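Long-range contact in aminotransferase, class IV (Brucella abortus, PDB 4TVI), which probably transfers the amino group of leucine, isoleucine or valine to 2-oxoglutarate, using a covalently bound pyridoxal 5'-phosphate cofactor: residues N278-I286 / T299-W307. Residues are numbered along the deposited sequence; the frame is centred on the assembly and turned at random.
Sequences NMSKVVPII and TKRARALYW
In this class-IV aminotransferase the C-terminal helix 297-310 packs on strand 281-288 of the mixed sheet, and V282 and R303 meet where the two backbones come closest. Over residues 281-286 and 299-307 the two run nearly antiparallel, their axes 8.2 Å apart. V282 CB lies 3.8 Å from R303 CB, and its compact, branched side chain suits a spot so near the helix backbone: CG2 rests by R303 CA while CG1 reaches T299. With CG anti to the backbone N (chi1 -175°) and the chain extended as far as NE, R303 runs past V282 and brings NH1 to two carbonyls. NH1 donates to V282 O at 2.9 Å, on a lone pair in the carbonyl plane, but the bond is bent (130°) and the oxygen tilted from the guanidinium plane; the bond to S280 O at 3.0 Å is weak. NH2 forms a salt bridge with E156. W307 CH2 lies over one guanidinium face, toward its rim.

S280 O also accepts from V282 N at 2.7 Å, closing a classic gamma turn centred on K281. The long aliphatic part of K281 packs on aromatic residues: CB stands over a face of the Y306 ring, toward its rim, 4.2 Å from the centroid (CH-pi), and reaches W307 CZ3 at 3.7 Å. A bend at chi2 (-48°) carries the chain obliquely across Y306 to N278, where the ammonium NZ donates to O and OD1. N278 N hydrogen-bonds weakly to the cofactor phosphate.

Helix 241-252 adjoins K281, V282 and Y306, F274 of strand 272-277 touches V282 and T299, and T299 OG1 hydrogen-bonds to E272 OE1 on that same strand.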
loop_
_atom_site.group_PDB
_atom_site.type_symbol
_atom_site.label_atom_id
_atom_site.label_comp_id
_atom_site.label_asym_id
_atom_site.label_seq_id
_atom_site.Cartn_x
_atom_site.Cartn_y
_atom_site.Cartn_z
ATOM N N ASN A 278 9.792 3.311 17.647
ATOM C CA ASN A 278 10.167 4.707 17.796
ATOM C C ASN A 278 9.355 5.501 18.810
ATOM O O ASN A 278 9.909 6.319 19.541
ATOM C CB ASN A 278 10.071 5.417 16.449
ATOM C CG ASN A 278 10.170 6.912 16.594
ATOM O OD1 ASN A 278 11.160 7.425 17.116
ATOM N ND2 ASN A 278 9.137 7.626 16.153
ATOM N N MET A 279 8.047 5.269 18.851
ATOM C CA MET A 279 7.152 6.154 19.597
ATOM C C MET A 279 7.392 6.160 21.107
ATOM O O MET A 279 7.391 7.225 21.731
ATOM C CB MET A 279 5.692 5.809 19.310
ATOM C CG MET A 279 4.733 6.841 19.873
ATOM S SD MET A 279 4.893 8.436 19.029
ATOM C CE MET A 279 4.631 7.938 17.335
ATOM N N SER A 280 7.586 4.980 21.697
ATOM C CA SER A 280 7.771 4.879 23.145
ATOM C C SER A 280 8.991 4.038 23.534
ATOM O O SER A 280 9.202 3.747 24.717
ATOM C CB SER A 280 6.514 4.303 23.799
ATOM O OG SER A 280 5.408 5.177 23.648
ATOM N N LYS A 281 9.773 3.650 22.527
ATOM C CA LYS A 281 11.048 2.948 22.699
ATOM C C LYS A 281 10.895 1.536 23.261
ATOM O O LYS A 281 11.208 0.565 22.584
ATOM C CB LYS A 281 12.002 3.777 23.565
ATOM C CG LYS A 281 12.239 5.182 23.007
ATOM C CD LYS A 281 12.561 5.147 21.508
ATOM C CE LYS A 281 12.837 6.545 20.971
ATOM N NZ LYS A 281 13.000 6.583 19.487
ATOM N N VAL A 282 10.462 1.415 24.507
ATOM C CA VAL A 282 10.296 0.100 25.120
ATOM C C VAL A 282 8.940 0.021 25.809
ATOM O O VAL A 282 8.639 0.834 26.683
ATOM C CB VAL A 282 11.426 -0.204 26.132
ATOM C CG1 VAL A 282 11.174 -1.527 26.838
ATOM C CG2 VAL A 282 12.772 -0.236 25.430
ATOM N N VAL A 283 8.112 -0.937 25.393
ATOM C CA VAL A 283 6.751 -1.041 25.905
ATOM C C VAL A 283 6.440 -2.475 26.303
ATOM O O VAL A 283 6.614 -3.397 25.505
ATOM C CB VAL A 283 5.700 -0.564 24.863
ATOM C CG1 VAL A 283 4.298 -0.756 25.397
ATOM C CG2 VAL A 283 5.918 0.900 24.516
ATOM N N PRO A 284 5.972 -2.672 27.544
ATOM C CA PRO A 284 5.639 -4.017 28.022
ATOM C C PRO A 284 4.362 -4.555 27.397
ATOM O O PRO A 284 3.439 -3.799 27.087
ATOM C CB PRO A 284 5.450 -3.817 29.525
ATOM C CG PRO A 284 4.965 -2.411 29.639
ATOM C CD PRO A 284 5.685 -1.643 28.556
ATOM N N ILE A 285 4.329 -5.862 27.206
ATOM C CA ILE A 285 3.127 -6.535 26.785
ATOM C C ILE A 285 2.622 -7.316 27.987
ATOM O O ILE A 285 3.282 -8.240 28.465
ATOM C CB ILE A 285 3.396 -7.420 25.562
ATOM C CG1 ILE A 285 3.656 -6.513 24.352
ATOM C CG2 ILE A 285 2.235 -8.369 25.306
ATOM C CD1 ILE A 285 4.200 -7.216 23.125
ATOM N N ILE A 286 1.462 -6.905 28.488
ATOM C CA ILE A 286 0.971 -7.352 29.787
ATOM C C ILE A 286 -0.119 -8.408 29.708
ATOM O O ILE A 286 -0.800 -8.682 30.696
ATOM C CB ILE A 286 0.432 -6.167 30.603
ATOM C CG1 ILE A 286 -0.699 -5.468 29.838
ATOM C CG2 ILE A 286 1.567 -5.195 30.926
ATOM C CD1 ILE A 286 -1.274 -4.259 30.554
ATOM N N THR A 299 12.304 -6.262 31.272
ATOM C CA THR A 299 11.735 -5.230 30.413
ATOM C C THR A 299 12.067 -3.844 30.951
ATOM O O THR A 299 12.501 -2.960 30.209
ATOM C CB THR A 299 10.203 -5.359 30.302
ATOM O OG1 THR A 299 9.861 -6.642 29.761
ATOM C CG2 THR A 299 9.644 -4.263 29.404
ATOM N N LYS A 300 11.879 -3.671 32.255
ATOM C CA LYS A 300 12.168 -2.403 32.917
ATOM C C LYS A 300 13.648 -2.052 32.792
ATOM O O LYS A 300 14.004 -0.887 32.593
ATOM C CB LYS A 300 11.753 -2.469 34.388
ATOM C CG LYS A 300 10.248 -2.560 34.598
ATOM C CD LYS A 300 9.857 -2.446 36.057
ATOM C CE LYS A 300 8.343 -2.481 36.218
ATOM N NZ LYS A 300 7.956 -2.676 37.645
ATOM N N ARG A 301 14.507 -3.062 32.892
ATOM C CA ARG A 301 15.944 -2.844 32.759
ATOM C C ARG A 301 16.280 -2.391 31.345
ATOM O O ARG A 301 17.062 -1.457 31.151
ATOM C CB ARG A 301 16.725 -4.105 33.105
ATOM C CG ARG A 301 18.221 -3.881 33.153
ATOM C CD ARG A 301 18.959 -5.173 33.468
ATOM N NE ARG A 301 20.362 -4.928 33.780
ATOM C CZ ARG A 301 21.253 -5.887 34.008
ATOM N NH1 ARG A 301 20.889 -7.163 33.957
ATOM N NH2 ARG A 301 22.509 -5.567 34.286
ATOM N N ALA A 302 15.682 -3.062 30.363
ATOM C CA ALA A 302 15.854 -2.708 28.958
ATOM C C ALA A 302 15.505 -1.242 28.733
ATOM O O ALA A 302 16.273 -0.496 28.126
ATOM C CB ALA A 302 14.993 -3.601 28.075
ATOM N N ARG A 303 14.348 -0.834 29.245
ATOM C CA ARG A 303 13.897 0.544 29.114
ATOM C C ARG A 303 14.859 1.483 29.842
ATOM O O ARG A 303 15.202 2.549 29.331
ATOM C CB ARG A 303 12.468 0.694 29.651
ATOM C CG ARG A 303 11.850 2.070 29.442
ATOM C CD ARG A 303 10.392 2.098 29.887
ATOM N NE ARG A 303 9.858 3.458 29.928
ATOM C CZ ARG A 303 9.320 4.092 28.891
ATOM N NH1 ARG A 303 9.229 3.488 27.713
ATOM N NH2 ARG A 303 8.872 5.335 29.033
ATOM N N ALA A 304 15.317 1.071 31.020
ATOM C CA ALA A 304 16.237 1.893 31.804
ATOM C C ALA A 304 17.544 2.098 31.050
ATOM O O ALA A 304 18.077 3.207 30.997
ATOM C CB ALA A 304 16.500 1.256 33.165
ATOM N N LEU A 305 18.044 1.018 30.456
ATOM C CA LEU A 305 19.284 1.058 29.692
ATOM C C LEU A 305 19.164 1.972 28.482
ATOM O O LEU A 305 20.109 2.679 28.135
ATOM C CB LEU A 305 19.677 -0.348 29.239
ATOM C CG LEU A 305 20.163 -1.297 30.334
ATOM C CD1 LEU A 305 20.290 -2.722 29.794
ATOM C CD2 LEU A 305 21.486 -0.803 30.902
ATOM N N TYR A 306 17.998 1.960 27.843
ATOM C CA TYR A 306 17.788 2.810 26.682
ATOM C C TYR A 306 17.855 4.277 27.094
ATOM O O TYR A 306 18.518 5.082 26.441
ATOM C CB TYR A 306 16.449 2.513 26.004
ATOM C CG TYR A 306 16.306 3.246 24.691
ATOM C CD1 TYR A 306 15.827 4.550 24.651
ATOM C CD2 TYR A 306 16.687 2.648 23.495
ATOM C CE1 TYR A 306 15.712 5.235 23.456
ATOM C CE2 TYR A 306 16.575 3.327 22.290
ATOM C CZ TYR A 306 16.086 4.623 22.281
ATOM O OH TYR A 306 15.972 5.312 21.093
ATOM N N TRP A 307 17.159 4.618 28.174
ATOM C CA TRP A 307 17.120 5.996 28.661
ATOM C C TRP A 307 18.498 6.490 29.099
ATOM O O TRP A 307 18.834 7.653 28.873
ATOM C CB TRP A 307 16.123 6.120 29.814
ATOM C CG TRP A 307 14.847 6.790 29.420
ATOM C CD1 TRP A 307 14.413 8.027 29.805
ATOM C CD2 TRP A 307 13.844 6.267 28.545
ATOM N NE1 TRP A 307 13.195 8.300 29.233
ATOM C CE2 TRP A 307 12.824 7.236 28.451
ATOM C CE3 TRP A 307 13.704 5.071 27.834
ATOM C CZ2 TRP A 307 11.681 7.045 27.677
ATOM C CZ3 TRP A 307 12.567 4.885 27.061
ATOM C CH2 TRP A 307 11.572 5.867 26.990
#